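Local coordinates for protein sorbitol dehydrogenase (Gluconobacter oxydans, PDB 5ITG) that probably oxidises D-sorbitol to L-sorbose, passing hydride to a nicotinamide cofactor (NADP) held by its Rossmann-fold domain, at residues I28-V33 against I125-I130; A182-S187 against N220-N225; N225-R230 against F260-L265; R230-V235 against L255-F260; L265-A270 against V281-D286. All coordinates share one frame; numbering follows the deposited sequence.

Interaction 1. Residues I28-V33 against I125-I130; sequences IVHFGV and IVSMTI
Ile-125 starts the pairing: its carbonyl O takes the N-H of Val-29, 3.1 Å from N to O, and its side chain lies beside that of Ile-28, both pointing the same way from the sheet. Val-126 faces the other side, where its CG1 meets the edge of the Phe-31 ring at CE2, 4.0 Å away; branched and aromatic groups suit this buried surface, which helix 164-177 covers. Ser-127 bonds through its backbone to Val-29 and Phe-31, and its hydroxyl accepts from the imidazole of His-30, with ND1 2.9 Å from OG and OG only 1° out of the ring plane. CG of His-30 is anti to the backbone N (chi1 -178°), which carries the ring across to the neighbouring strand, while Glu-41 also bonds to Ser-127 OG. At Met-128, a selenomethionine, CB packs on CB of Phe-31 at 4.0 Å. Thr-129 gives its N-H to Phe-31 O almost straight along the C=O, and its OG1 lies 3.0 Å from NE2 of His-30 in a hydrogen bond, so both ring nitrogens are engaged and the imidazole's rotation is fixed. Gly-32, at positive phi (88°), a conformation glycine takes easily, turns the chain off the strand. A glycine turn at the end of strand 26-31, next to its parallel neighbour 125-128, is typical of the Rossmann fold.

Interaction 2. Residues A182-S187 against N220-N225; sequences AFTVMS and NATFPN
Val-185, Pro-224 and Ala-182 have the most surface buried where strand 184-187, at the edge of the parallel part of the Rossmann sheet beside 125-128, meets the irregular chain after helix 211-220. Val-185 points its side chain at this chain and lies alongside Phe-223, CB 3.5 Å from CD2; with CG1 anti to the backbone N (chi1 176°), both methyls reach the ring. A compact branched residue suits a site shared with Phe-202 of helix 194-209. Val-185 N gives its hydrogen to Thr-222 O, 2.9 Å away. Pro-224, which has no N-H to leave without a partner, sets its CD 3.7 Å from CG2 of Thr-184 and also against Val-185 O. At the other end, the small methyl of Ala-182 fits against the backbone where the helix stops, CB 3.6 Å from Asn-220 C. Two buried backbone atoms, Phe-183 O and Thr-222 N, find no partner. At Pro-224 the two chains separate and water bridges them: one molecule donates to Val-185 O at 2.7 Å and to Pro-224 O at 2.9 Å while accepting from Ser-187 N.

Interaction 3. Residues N225-R230 against F260-L265; sequences NGMVDR and FHQWVL
Met-227 and Val-264 form the tight part of this contact, a hydrogen-bonded antiparallel pair joined by Met-227 N to Val-264 O (2.7 Å) and Val-264 N to Met-227 O (2.9 Å). Their CB atoms touch at 3.9 Å. On the other face Val-228 CG1 rests 3.6 Å from CD1 of the Trp-263 indole, the side chains running side by side. Gly-226, with no side chain, lets its CA come within 4.3 Å of Leu-265 CA. Toward Phe-260 the pairing slackens: Asp-229 N reaches Gln-262 O over 3.2 Å, and a water bridges Asp-229 OD2 to Gln-262 OE1, while Gln-262 NE2 bonds to Gln-282. The carboxylate of Asp-229, salt-bridged to Arg-360, stands 84° from the Phe-260 ring plane. With CG anti to the backbone N (chi1 -166°), Arg-230, salt-bridged to Glu-86, runs past Phe-260 O and sets one guanidinium face against CB of the partly exposed His-261. Strand 226-228 edges a three-stranded sheet, 263-266 central and 282-284 beyond; helix 288-312 packs on the Met-227 and Val-264 face.

Interaction 4. Residues R230-V235 against L255-F260; sequences RITPTV and LVAEDF
Arg-230 presents the side of its guanidinium to the backbone of Glu-258, so that NE (2.9 Å) and NH2 (3.0 Å) both give hydrogens to Glu-258 O, which lies near the guanidinium plane. Over one face sits CB of Ala-257, 3.7 Å from NE, a methyl small enough for the flat group to lie close. NH2 also salt-bridges Glu-86, and Phe-43 makes a cation-pi contact. The Glu-258 side chain leaves at about a right angle to its carbonyl, CG lying between the backbone N and the carbonyl carbon (chi1 65°), and crosses Ile-231 obliquely: its OE2 takes the N-H of Ile-231 at 2.9 Å, nearly linear (177°) but from above the carboxylate plane. Arg-360 pairs with the same oxygen. The arrangement joins strand 255-258, parallel to 82-87 in the large mixed sheet, to the irregular chain ahead of helix 237-247. Glu-258 N returns a bond to Ile-231 O. Farther along, Thr-232 CG2 lies 3.5 Å from Val-256 O, and Val-235 CG2 packs 4.0 Å from Leu-255 CB.

Interaction 5. Residues L265-A270 against V281-D286; sequences LEDQFA and VQMVGD
Leu-265 N gives its hydrogen to Gln-282 O (2.9 Å), Val-284 N to Leu-265 O, and Asp-267 N to Val-284 O (3.0 Å). Leu-265 thus both gives to and takes from the other segment, the alternation expected of parallel strands. CA-H groups add to it, Met-283 CA lying 3.3 Å from Leu-265 O and Glu-266 CA 3.2 Å from Val-284 O. These bonds make 282-284 the parallel outer strand of a three-stranded sheet whose other edge, 226-228, runs antiparallel to the middle strand 263-266. After Glu-266 the chain turns away through an inverse gamma turn centred on Asp-267. Apolar packing falls on one face, where Leu-265 and the selenomethionine Met-283 lie side by side, CD2 4.0 Å from SE; with CG anti to the backbone N (chi1 179°), Leu-265 runs out alongside the selenium. The flexible Met-283 chain, bent at two torsions, also passes CG across the carboxylate of Asp-267, whose charge is met by Arg-273. Val-281 CG1 adds a contact with Leu-265 CB. On the face of Glu-266 and Val-284, the extended Glu-266 reaches Asp-286, just past the strand, OE2 3.8 Å from OD1. Two like charges so near would probably repel, but each has hydrogen-bond donors close by, OE2 accepting from Val-287 N and OD1 bonded to Thr-288 at the start of helix 288-312.

In the fold
Interactions 1, 2 and 3 are buried, whereas 4 and 5 are partly open to solvent. Interactions 1 and 2 belong to the large mixed sheet and adjoin through strands 125-128 and 184-187; interactions 3 and 5 share strand 263-266, the middle of the small sheet. Interaction 4, nested in the loop that interaction 3 closes, shares Arg-230 and Phe-260 with it and leads back to the large sheet. Interactions 2 and 5 meet where Thr-184 OG1 accepts from Ala-270 N. Chemistry follows place: regular backbone pairing dominates interactions 1, 3 and 5, water completes the parting chains of interaction 2, and charged side chains gripping backbone carry interaction 4.

Interaction 1. Residues I28-V33 against I125-I130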
# COMPACT_ATOMS: atom_id res chain seq x y z
N ILE A 28 -17.86 -11.91 -2.66
CA ILE A 28 -17.23 -10.59 -2.65
C ILE A 28 -17.25 -9.95 -4.03
O ILE A 28 -17.03 -10.63 -5.04
CB ILE A 28 -15.73 -10.70 -2.24
CG1 ILE A 28 -15.59 -11.42 -0.90
CG2 ILE A 28 -15.09 -9.31 -2.18
CD1 ILE A 28 -14.17 -11.87 -0.61
N VAL A 29 -17.53 -8.66 -4.07
CA VAL A 29 -17.48 -7.91 -5.33
C VAL A 29 -16.33 -6.94 -5.12
O VAL A 29 -16.28 -6.23 -4.11
CB VAL A 29 -18.77 -7.12 -5.59
CG1 VAL A 29 -18.53 -6.08 -6.68
CG2 VAL A 29 -19.88 -8.06 -6.01
N HIS A 30 -15.39 -6.92 -6.06
CA HIS A 30 -14.23 -6.04 -5.95
C HIS A 30 -14.15 -4.99 -7.05
O HIS A 30 -14.20 -5.32 -8.23
CB HIS A 30 -12.93 -6.85 -5.98
CG HIS A 30 -11.70 -6.01 -5.81
ND1 HIS A 30 -11.27 -5.56 -4.58
CD2 HIS A 30 -10.85 -5.50 -6.72
CE1 HIS A 30 -10.20 -4.80 -4.74
NE2 HIS A 30 -9.92 -4.75 -6.03
N PHE A 31 -14.00 -3.73 -6.64
CA PHE A 31 -13.88 -2.62 -7.58
C PHE A 31 -12.41 -2.27 -7.78
O PHE A 31 -11.69 -2.01 -6.82
CB PHE A 31 -14.62 -1.39 -7.04
CG PHE A 31 -16.11 -1.42 -7.27
CD1 PHE A 31 -16.64 -1.07 -8.51
CD2 PHE A 31 -16.99 -1.80 -6.26
CE1 PHE A 31 -18.02 -1.09 -8.74
CE2 PHE A 31 -18.37 -1.83 -6.48
CZ PHE A 31 -18.88 -1.48 -7.72
N GLY A 32 -11.97 -2.25 -9.03
CA GLY A 32 -10.58 -1.93 -9.33
C GLY A 32 -9.70 -3.17 -9.30
O GLY A 32 -8.99 -3.40 -8.32
N VAL A 33 -9.75 -3.95 -10.37
CA VAL A 33 -8.96 -5.18 -10.45
C VAL A 33 -7.54 -4.91 -10.94
O VAL A 33 -7.21 -5.14 -12.10
CB VAL A 33 -9.64 -6.21 -11.38
CG1 VAL A 33 -8.82 -7.49 -11.47
CG2 VAL A 33 -11.02 -6.52 -10.85
N ILE A 125 -19.48 -8.81 1.14
CA ILE A 125 -18.37 -7.87 1.22
C ILE A 125 -18.13 -7.21 -0.12
O ILE A 125 -18.14 -7.86 -1.16
CB ILE A 125 -17.05 -8.56 1.62
CG1 ILE A 125 -17.13 -9.07 3.07
CG2 ILE A 125 -15.89 -7.57 1.48
CD1 ILE A 125 -15.95 -9.93 3.47
N VAL A 126 -17.92 -5.90 -0.09
CA VAL A 126 -17.62 -5.15 -1.29
C VAL A 126 -16.25 -4.52 -1.04
O VAL A 126 -16.12 -3.59 -0.24
CB VAL A 126 -18.67 -4.04 -1.54
CG1 VAL A 126 -18.26 -3.20 -2.74
CG2 VAL A 126 -20.04 -4.67 -1.78
N SER A 127 -15.22 -5.03 -1.70
CA SER A 127 -13.87 -4.50 -1.51
C SER A 127 -13.45 -3.61 -2.65
O SER A 127 -14.14 -3.53 -3.67
CB SER A 127 -12.87 -5.66 -1.32
OG SER A 127 -12.87 -6.55 -2.42
N MSE A 128 -12.33 -2.91 -2.49
CA MSE A 128 -11.87 -2.01 -3.54
C MSE A 128 -10.41 -1.56 -3.40
O MSE A 128 -9.87 -1.47 -2.30
CB MSE A 128 -12.77 -0.77 -3.56
CG MSE A 128 -12.70 0.03 -2.26
SE MSE A 128 -14.19 1.23 -1.98
CE MSE A 128 -15.59 -0.11 -1.91
N THR A 129 -9.80 -1.29 -4.55
CA THR A 129 -8.44 -0.77 -4.63
C THR A 129 -8.60 0.21 -5.79
O THR A 129 -8.53 -0.18 -6.96
CB THR A 129 -7.36 -1.85 -4.96
OG1 THR A 129 -7.80 -2.69 -6.03
CG2 THR A 129 -7.04 -2.71 -3.72
N ILE A 130 -8.86 1.47 -5.46
CA ILE A 130 -9.09 2.50 -6.47
C ILE A 130 -8.14 3.69 -6.33
O ILE A 130 -8.36 4.73 -6.96
CB ILE A 130 -10.53 3.04 -6.38
CG1 ILE A 130 -10.78 3.57 -4.97
CG2 ILE A 130 -11.53 1.94 -6.71
CD1 ILE A 130 -12.17 4.11 -4.73

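Interaction 2. Residues A182-S187 against N220-N225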
# COMPACT_ATOMS: atom_id res chain seq x y z
N ALA A 182 -27.17 -5.10 4.93
CA ALA A 182 -26.07 -4.27 4.45
C ALA A 182 -24.84 -5.16 4.31
O ALA A 182 -24.76 -6.20 4.95
CB ALA A 182 -25.78 -3.14 5.44
N PHE A 183 -23.91 -4.77 3.46
CA PHE A 183 -22.68 -5.54 3.32
C PHE A 183 -21.53 -4.74 3.92
O PHE A 183 -21.71 -3.60 4.34
CB PHE A 183 -22.39 -5.88 1.85
CG PHE A 183 -22.53 -4.73 0.89
CD1 PHE A 183 -21.77 -3.57 1.03
CD2 PHE A 183 -23.42 -4.81 -0.18
CE1 PHE A 183 -21.88 -2.52 0.13
CE2 PHE A 183 -23.54 -3.76 -1.09
CZ PHE A 183 -22.77 -2.62 -0.94
N THR A 184 -20.36 -5.36 3.99
CA THR A 184 -19.18 -4.71 4.52
C THR A 184 -18.43 -3.98 3.41
O THR A 184 -18.23 -4.54 2.33
CB THR A 184 -18.22 -5.74 5.15
OG1 THR A 184 -18.84 -6.36 6.27
CG2 THR A 184 -16.91 -5.07 5.57
N VAL A 185 -18.02 -2.74 3.66
CA VAL A 185 -17.25 -1.99 2.67
C VAL A 185 -15.80 -2.14 3.13
O VAL A 185 -15.41 -1.59 4.16
CB VAL A 185 -17.63 -0.50 2.65
CG1 VAL A 185 -16.73 0.24 1.69
CG2 VAL A 185 -19.09 -0.34 2.24
N MSE A 186 -15.01 -2.88 2.37
CA MSE A 186 -13.63 -3.16 2.72
C MSE A 186 -12.58 -2.56 1.78
O MSE A 186 -12.29 -3.11 0.72
CB MSE A 186 -13.44 -4.68 2.80
CG MSE A 186 -12.08 -5.16 3.28
SE MSE A 186 -12.12 -7.10 3.55
CE MSE A 186 -11.87 -7.66 1.73
N SER A 187 -12.01 -1.44 2.19
CA SER A 187 -10.98 -0.80 1.39
C SER A 187 -9.66 -1.56 1.55
O SER A 187 -9.28 -1.94 2.66
CB SER A 187 -10.78 0.64 1.85
OG SER A 187 -9.66 1.23 1.20
N ASN A 220 -25.93 0.11 9.65
CA ASN A 220 -25.86 -1.30 9.28
C ASN A 220 -24.63 -1.76 8.51
O ASN A 220 -24.20 -2.90 8.65
CB ASN A 220 -27.14 -1.67 8.53
CG ASN A 220 -28.37 -1.59 9.42
OD1 ASN A 220 -28.58 -2.44 10.29
ND2 ASN A 220 -29.18 -0.55 9.23
N ALA A 221 -24.08 -0.89 7.68
CA ALA A 221 -22.88 -1.25 6.93
C ALA A 221 -21.70 -1.07 7.88
O ALA A 221 -21.84 -0.51 8.96
CB ALA A 221 -22.73 -0.34 5.72
N THR A 222 -20.53 -1.56 7.47
CA THR A 222 -19.33 -1.40 8.29
C THR A 222 -18.21 -1.00 7.34
O THR A 222 -18.25 -1.34 6.15
CB THR A 222 -18.95 -2.71 9.03
OG1 THR A 222 -18.67 -3.75 8.09
CG2 THR A 222 -20.09 -3.16 9.96
N PHE A 223 -17.22 -0.27 7.86
CA PHE A 223 -16.07 0.20 7.08
C PHE A 223 -14.77 -0.06 7.86
O PHE A 223 -14.09 0.88 8.27
CB PHE A 223 -16.18 1.70 6.80
CG PHE A 223 -17.45 2.11 6.10
CD1 PHE A 223 -18.65 2.25 6.81
CD2 PHE A 223 -17.45 2.35 4.73
CE1 PHE A 223 -19.82 2.63 6.16
CE2 PHE A 223 -18.63 2.73 4.07
CZ PHE A 223 -19.81 2.87 4.79
N PRO A 224 -14.41 -1.34 8.03
CA PRO A 224 -13.19 -1.67 8.77
C PRO A 224 -11.93 -1.11 8.15
O PRO A 224 -11.81 -1.02 6.93
CB PRO A 224 -13.19 -3.20 8.78
CG PRO A 224 -13.78 -3.52 7.43
CD PRO A 224 -14.95 -2.54 7.36
N ASN A 225 -11.00 -0.71 9.01
CA ASN A 225 -9.71 -0.21 8.54
C ASN A 225 -8.80 -1.42 8.43
O ASN A 225 -8.93 -2.38 9.20
CB ASN A 225 -9.10 0.75 9.56
CG ASN A 225 -9.85 2.06 9.65
OD1 ASN A 225 -9.88 2.84 8.71
ND2 ASN A 225 -10.44 2.31 10.81
O HOH W 1 -13.11 -0.19 4.48
O HOH W 2 -10.48 -2.64 5.10

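Interaction 3. Residues N225-R230 against F260-L265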
# COMPACT_ATOMS: atom_id res chain seq x y z
N ASN A 225 -11.00 -0.71 9.01
CA ASN A 225 -9.71 -0.21 8.54
C ASN A 225 -8.80 -1.42 8.43
O ASN A 225 -8.93 -2.38 9.20
CB ASN A 225 -9.10 0.75 9.56
CG ASN A 225 -9.85 2.06 9.65
OD1 ASN A 225 -9.88 2.84 8.71
ND2 ASN A 225 -10.44 2.31 10.81
N GLY A 226 -7.89 -1.38 7.47
CA GLY A 226 -6.97 -2.48 7.31
C GLY A 226 -5.61 -1.96 6.91
O GLY A 226 -5.50 -0.92 6.26
N MSE A 227 -4.57 -2.69 7.29
CA MSE A 227 -3.22 -2.28 6.93
C MSE A 227 -2.75 -3.34 5.94
O MSE A 227 -2.78 -4.53 6.24
CB MSE A 227 -2.34 -2.28 8.17
CG MSE A 227 -1.17 -1.35 8.09
SE MSE A 227 0.33 -2.27 8.75
CE MSE A 227 0.54 -3.32 7.15
N VAL A 228 -2.33 -2.92 4.75
CA VAL A 228 -1.92 -3.89 3.74
C VAL A 228 -0.51 -3.63 3.22
O VAL A 228 -0.06 -2.49 3.16
CB VAL A 228 -2.90 -3.86 2.55
CG1 VAL A 228 -4.33 -4.12 3.05
CG2 VAL A 228 -2.81 -2.51 1.83
N ASP A 229 0.19 -4.71 2.87
CA ASP A 229 1.55 -4.58 2.36
C ASP A 229 1.65 -5.44 1.08
O ASP A 229 0.65 -5.71 0.42
CB ASP A 229 2.56 -5.05 3.41
CG ASP A 229 3.85 -4.21 3.42
OD1 ASP A 229 4.18 -3.59 2.39
OD2 ASP A 229 4.55 -4.18 4.46
N ARG A 230 2.87 -5.82 0.73
CA ARG A 230 3.19 -6.65 -0.44
C ARG A 230 3.49 -5.91 -1.73
O ARG A 230 2.60 -5.49 -2.48
CB ARG A 230 2.14 -7.73 -0.73
CG ARG A 230 2.70 -8.74 -1.72
CD ARG A 230 1.88 -10.01 -1.88
NE ARG A 230 2.77 -11.17 -1.89
CZ ARG A 230 2.38 -12.43 -2.04
NH1 ARG A 230 1.10 -12.72 -2.21
NH2 ARG A 230 3.27 -13.40 -2.00
N PHE A 260 6.99 -11.94 0.76
CA PHE A 260 6.43 -11.32 1.96
C PHE A 260 5.04 -10.77 1.69
O PHE A 260 4.78 -10.23 0.62
CB PHE A 260 7.30 -10.17 2.46
CG PHE A 260 6.70 -9.42 3.62
CD1 PHE A 260 6.94 -9.82 4.93
CD2 PHE A 260 5.84 -8.34 3.40
CE1 PHE A 260 6.34 -9.16 6.01
CE2 PHE A 260 5.23 -7.67 4.48
CZ PHE A 260 5.49 -8.08 5.78
N HIS A 261 4.16 -10.88 2.68
CA HIS A 261 2.81 -10.36 2.54
C HIS A 261 2.21 -10.20 3.92
O HIS A 261 2.49 -10.99 4.83
CB HIS A 261 1.96 -11.30 1.67
CG HIS A 261 1.90 -12.71 2.16
ND1 HIS A 261 0.95 -13.15 3.06
CD2 HIS A 261 2.66 -13.79 1.86
CE1 HIS A 261 1.13 -14.44 3.29
NE2 HIS A 261 2.16 -14.85 2.58
N GLN A 262 1.41 -9.16 4.10
CA GLN A 262 0.79 -8.92 5.38
C GLN A 262 -0.55 -8.23 5.23
O GLN A 262 -0.72 -7.38 4.36
CB GLN A 262 1.71 -8.08 6.27
CG GLN A 262 1.09 -7.70 7.62
CD GLN A 262 2.13 -7.23 8.62
OE1 GLN A 262 3.11 -6.56 8.27
NE2 GLN A 262 1.92 -7.58 9.89
N TRP A 263 -1.49 -8.61 6.09
CA TRP A 263 -2.80 -8.01 6.07
C TRP A 263 -3.35 -7.97 7.48
O TRP A 263 -3.64 -9.01 8.07
CB TRP A 263 -3.75 -8.79 5.16
CG TRP A 263 -5.04 -8.07 4.87
CD1 TRP A 263 -5.39 -6.81 5.27
CD2 TRP A 263 -6.14 -8.57 4.11
NE1 TRP A 263 -6.65 -6.50 4.81
CE2 TRP A 263 -7.13 -7.56 4.09
CE3 TRP A 263 -6.39 -9.77 3.43
CZ2 TRP A 263 -8.35 -7.71 3.42
CZ3 TRP A 263 -7.61 -9.93 2.77
CH2 TRP A 263 -8.57 -8.90 2.77
N VAL A 264 -3.46 -6.76 8.03
CA VAL A 264 -4.00 -6.56 9.36
C VAL A 264 -5.38 -5.97 9.10
O VAL A 264 -5.51 -4.98 8.40
CB VAL A 264 -3.12 -5.59 10.16
CG1 VAL A 264 -3.75 -5.32 11.52
CG2 VAL A 264 -1.72 -6.21 10.34
N LEU A 265 -6.40 -6.59 9.67
CA LEU A 265 -7.76 -6.14 9.40
C LEU A 265 -8.63 -6.03 10.64
O LEU A 265 -8.67 -6.94 11.47
CB LEU A 265 -8.37 -7.13 8.41
CG LEU A 265 -9.80 -7.02 7.88
CD1 LEU A 265 -9.94 -5.80 6.98
CD2 LEU A 265 -10.13 -8.30 7.11
O HOH W 3 4.18 -4.37 7.12

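Interaction 4. Residues R230-V235 against L255-F260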
# COMPACT_ATOMS: atom_id res chain seq x y z
N ARG A 230 2.87 -5.82 0.73
CA ARG A 230 3.19 -6.65 -0.44
C ARG A 230 3.49 -5.91 -1.73
O ARG A 230 2.60 -5.49 -2.48
CB ARG A 230 2.14 -7.73 -0.73
CG ARG A 230 2.70 -8.74 -1.72
CD ARG A 230 1.88 -10.01 -1.88
NE ARG A 230 2.77 -11.17 -1.89
CZ ARG A 230 2.38 -12.43 -2.04
NH1 ARG A 230 1.10 -12.72 -2.21
NH2 ARG A 230 3.27 -13.40 -2.00
N ILE A 231 4.78 -5.77 -2.00
CA ILE A 231 5.25 -5.11 -3.20
C ILE A 231 4.84 -5.94 -4.40
O ILE A 231 5.16 -7.12 -4.50
CB ILE A 231 6.78 -4.96 -3.18
CG1 ILE A 231 7.22 -4.26 -1.89
CG2 ILE A 231 7.24 -4.19 -4.42
CD1 ILE A 231 6.57 -2.92 -1.66
N THR A 232 4.11 -5.30 -5.32
CA THR A 232 3.62 -5.94 -6.53
C THR A 232 3.83 -4.91 -7.63
O THR A 232 2.94 -4.11 -7.92
CB THR A 232 2.13 -6.28 -6.40
OG1 THR A 232 1.92 -6.99 -5.17
CG2 THR A 232 1.67 -7.14 -7.57
N PRO A 233 5.03 -4.90 -8.24
CA PRO A 233 5.45 -3.98 -9.31
C PRO A 233 4.60 -4.00 -10.57
O PRO A 233 3.88 -4.96 -10.84
CB PRO A 233 6.89 -4.42 -9.60
CG PRO A 233 7.33 -5.08 -8.32
CD PRO A 233 6.09 -5.87 -7.95
N THR A 234 4.69 -2.92 -11.34
CA THR A 234 3.97 -2.81 -12.60
C THR A 234 4.48 -3.91 -13.50
O THR A 234 5.65 -4.27 -13.43
CB THR A 234 4.25 -1.46 -13.28
OG1 THR A 234 3.77 -0.39 -12.46
CG2 THR A 234 3.56 -1.40 -14.64
N VAL A 235 3.62 -4.45 -14.35
CA VAL A 235 4.02 -5.52 -15.26
C VAL A 235 4.14 -5.01 -16.69
O VAL A 235 3.15 -4.66 -17.32
CB VAL A 235 3.00 -6.69 -15.24
CG1 VAL A 235 3.48 -7.81 -16.15
CG2 VAL A 235 2.81 -7.20 -13.81
N LEU A 255 1.68 -11.78 -13.30
CA LEU A 255 2.17 -10.76 -12.38
C LEU A 255 3.09 -11.43 -11.36
O LEU A 255 3.10 -12.66 -11.22
CB LEU A 255 1.01 -10.04 -11.67
CG LEU A 255 0.23 -10.71 -10.54
CD1 LEU A 255 -0.74 -9.70 -9.95
CD2 LEU A 255 -0.51 -11.93 -11.04
N VAL A 256 3.87 -10.61 -10.68
CA VAL A 256 4.83 -11.10 -9.70
C VAL A 256 4.79 -10.24 -8.44
O VAL A 256 4.49 -9.05 -8.50
CB VAL A 256 6.25 -11.12 -10.32
CG1 VAL A 256 6.59 -9.74 -10.87
CG2 VAL A 256 7.28 -11.56 -9.29
N ALA A 257 5.08 -10.85 -7.30
CA ALA A 257 5.08 -10.13 -6.03
C ALA A 257 6.16 -10.73 -5.15
O ALA A 257 6.63 -11.84 -5.41
CB ALA A 257 3.72 -10.25 -5.36
N GLU A 258 6.56 -9.99 -4.11
CA GLU A 258 7.57 -10.49 -3.19
C GLU A 258 6.89 -11.59 -2.38
O GLU A 258 5.66 -11.61 -2.27
CB GLU A 258 8.04 -9.36 -2.25
CG GLU A 258 6.97 -8.83 -1.31
CD GLU A 258 7.47 -7.70 -0.41
OE1 GLU A 258 8.67 -7.71 -0.05
OE2 GLU A 258 6.66 -6.82 -0.06
N ASP A 259 7.68 -12.50 -1.84
CA ASP A 259 7.10 -13.58 -1.05
C ASP A 259 6.44 -13.03 0.21
O ASP A 259 5.43 -13.57 0.68
CB ASP A 259 8.17 -14.62 -0.69
CG ASP A 259 9.26 -14.06 0.19
OD1 ASP A 259 9.73 -12.94 -0.08
OD2 ASP A 259 9.67 -14.76 1.15
N PHE A 260 6.99 -11.94 0.76
CA PHE A 260 6.43 -11.32 1.96
C PHE A 260 5.04 -10.77 1.69
O PHE A 260 4.78 -10.23 0.62
CB PHE A 260 7.30 -10.17 2.46
CG PHE A 260 6.70 -9.42 3.62
CD1 PHE A 260 6.94 -9.82 4.93
CD2 PHE A 260 5.84 -8.34 3.40
CE1 PHE A 260 6.34 -9.16 6.01
CE2 PHE A 260 5.23 -7.67 4.48
CZ PHE A 260 5.49 -8.08 5.78
O HOH W 4 4.11 -7.41 -10.72

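Interaction 5. Residues L265-A270 against V281-D286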
# COMPACT_ATOMS: atom_id res chain seq x y z
N LEU A 265 -6.40 -6.59 9.67
CA LEU A 265 -7.76 -6.14 9.40
C LEU A 265 -8.63 -6.03 10.64
O LEU A 265 -8.67 -6.94 11.47
CB LEU A 265 -8.37 -7.13 8.41
CG LEU A 265 -9.80 -7.02 7.88
CD1 LEU A 265 -9.94 -5.80 6.98
CD2 LEU A 265 -10.13 -8.30 7.11
N GLU A 266 -9.33 -4.91 10.78
CA GLU A 266 -10.22 -4.72 11.92
C GLU A 266 -11.40 -5.66 11.69
O GLU A 266 -11.96 -5.73 10.60
CB GLU A 266 -10.68 -3.26 12.01
CG GLU A 266 -9.60 -2.34 12.58
CD GLU A 266 -9.99 -0.87 12.59
OE1 GLU A 266 -11.02 -0.50 11.99
OE2 GLU A 266 -9.23 -0.07 13.18
N ASP A 267 -11.76 -6.40 12.74
CA ASP A 267 -12.85 -7.37 12.65
C ASP A 267 -14.21 -6.70 12.85
O ASP A 267 -14.85 -6.86 13.88
CB ASP A 267 -12.66 -8.46 13.72
CG ASP A 267 -13.33 -9.77 13.33
OD1 ASP A 267 -14.10 -9.80 12.36
OD2 ASP A 267 -13.08 -10.78 14.01
N GLN A 268 -14.63 -5.94 11.84
CA GLN A 268 -15.92 -5.25 11.89
C GLN A 268 -16.64 -5.55 10.59
O GLN A 268 -16.52 -4.81 9.62
CB GLN A 268 -15.70 -3.74 12.04
CG GLN A 268 -14.63 -3.36 13.04
CD GLN A 268 -14.33 -1.87 13.03
OE1 GLN A 268 -14.30 -1.24 11.97
NE2 GLN A 268 -14.09 -1.30 14.20
N PHE A 269 -17.39 -6.65 10.56
CA PHE A 269 -18.13 -7.03 9.37
C PHE A 269 -19.63 -7.01 9.61
O PHE A 269 -20.12 -7.45 10.65
CB PHE A 269 -17.64 -8.39 8.88
CG PHE A 269 -16.26 -8.34 8.27
CD1 PHE A 269 -15.13 -8.15 9.07
CD2 PHE A 269 -16.09 -8.37 6.88
CE1 PHE A 269 -13.87 -7.97 8.50
CE2 PHE A 269 -14.83 -8.19 6.31
CZ PHE A 269 -13.72 -7.99 7.12
N ALA A 270 -20.36 -6.48 8.63
CA ALA A 270 -21.81 -6.34 8.72
C ALA A 270 -22.58 -7.65 8.59
O ALA A 270 -23.60 -7.85 9.26
CB ALA A 270 -22.30 -5.35 7.67
N VAL A 281 -4.19 -13.77 7.88
CA VAL A 281 -4.66 -12.40 8.04
C VAL A 281 -4.74 -12.19 9.55
O VAL A 281 -5.23 -13.05 10.28
CB VAL A 281 -6.06 -12.19 7.41
CG1 VAL A 281 -6.51 -10.76 7.63
CG2 VAL A 281 -6.00 -12.49 5.91
N GLN A 282 -4.24 -11.05 10.00
CA GLN A 282 -4.22 -10.73 11.42
C GLN A 282 -5.42 -9.87 11.77
O GLN A 282 -5.48 -8.69 11.42
CB GLN A 282 -2.90 -10.03 11.77
CG GLN A 282 -1.68 -10.95 11.58
CD GLN A 282 -0.34 -10.21 11.44
OE1 GLN A 282 -0.15 -9.43 10.50
NE2 GLN A 282 0.59 -10.47 12.36
N MSE A 283 -6.39 -10.47 12.45
CA MSE A 283 -7.60 -9.76 12.85
C MSE A 283 -7.34 -8.99 14.13
O MSE A 283 -6.76 -9.52 15.08
CB MSE A 283 -8.74 -10.76 13.04
CG MSE A 283 -9.86 -10.65 12.00
SE MSE A 283 -9.31 -10.84 10.15
CE MSE A 283 -9.85 -12.68 9.87
N VAL A 284 -7.76 -7.73 14.17
CA VAL A 284 -7.55 -6.88 15.34
C VAL A 284 -8.76 -6.01 15.65
O VAL A 284 -9.68 -5.91 14.85
CB VAL A 284 -6.37 -5.92 15.13
CG1 VAL A 284 -5.09 -6.71 14.86
CG2 VAL A 284 -6.67 -4.97 13.96
N GLY A 285 -8.73 -5.37 16.81
CA GLY A 285 -9.80 -4.47 17.19
C GLY A 285 -9.54 -3.07 16.67
O GLY A 285 -10.47 -2.34 16.31
N ASP A 286 -8.27 -2.69 16.61
CA ASP A 286 -7.87 -1.36 16.15
C ASP A 286 -6.57 -1.49 15.34
O ASP A 286 -5.57 -2.02 15.84
CB ASP A 286 -7.63 -0.44 17.35
CG ASP A 286 -7.44 1.02 16.96
OD1 ASP A 286 -6.86 1.29 15.88
OD2 ASP A 286 -7.86 1.90 17.74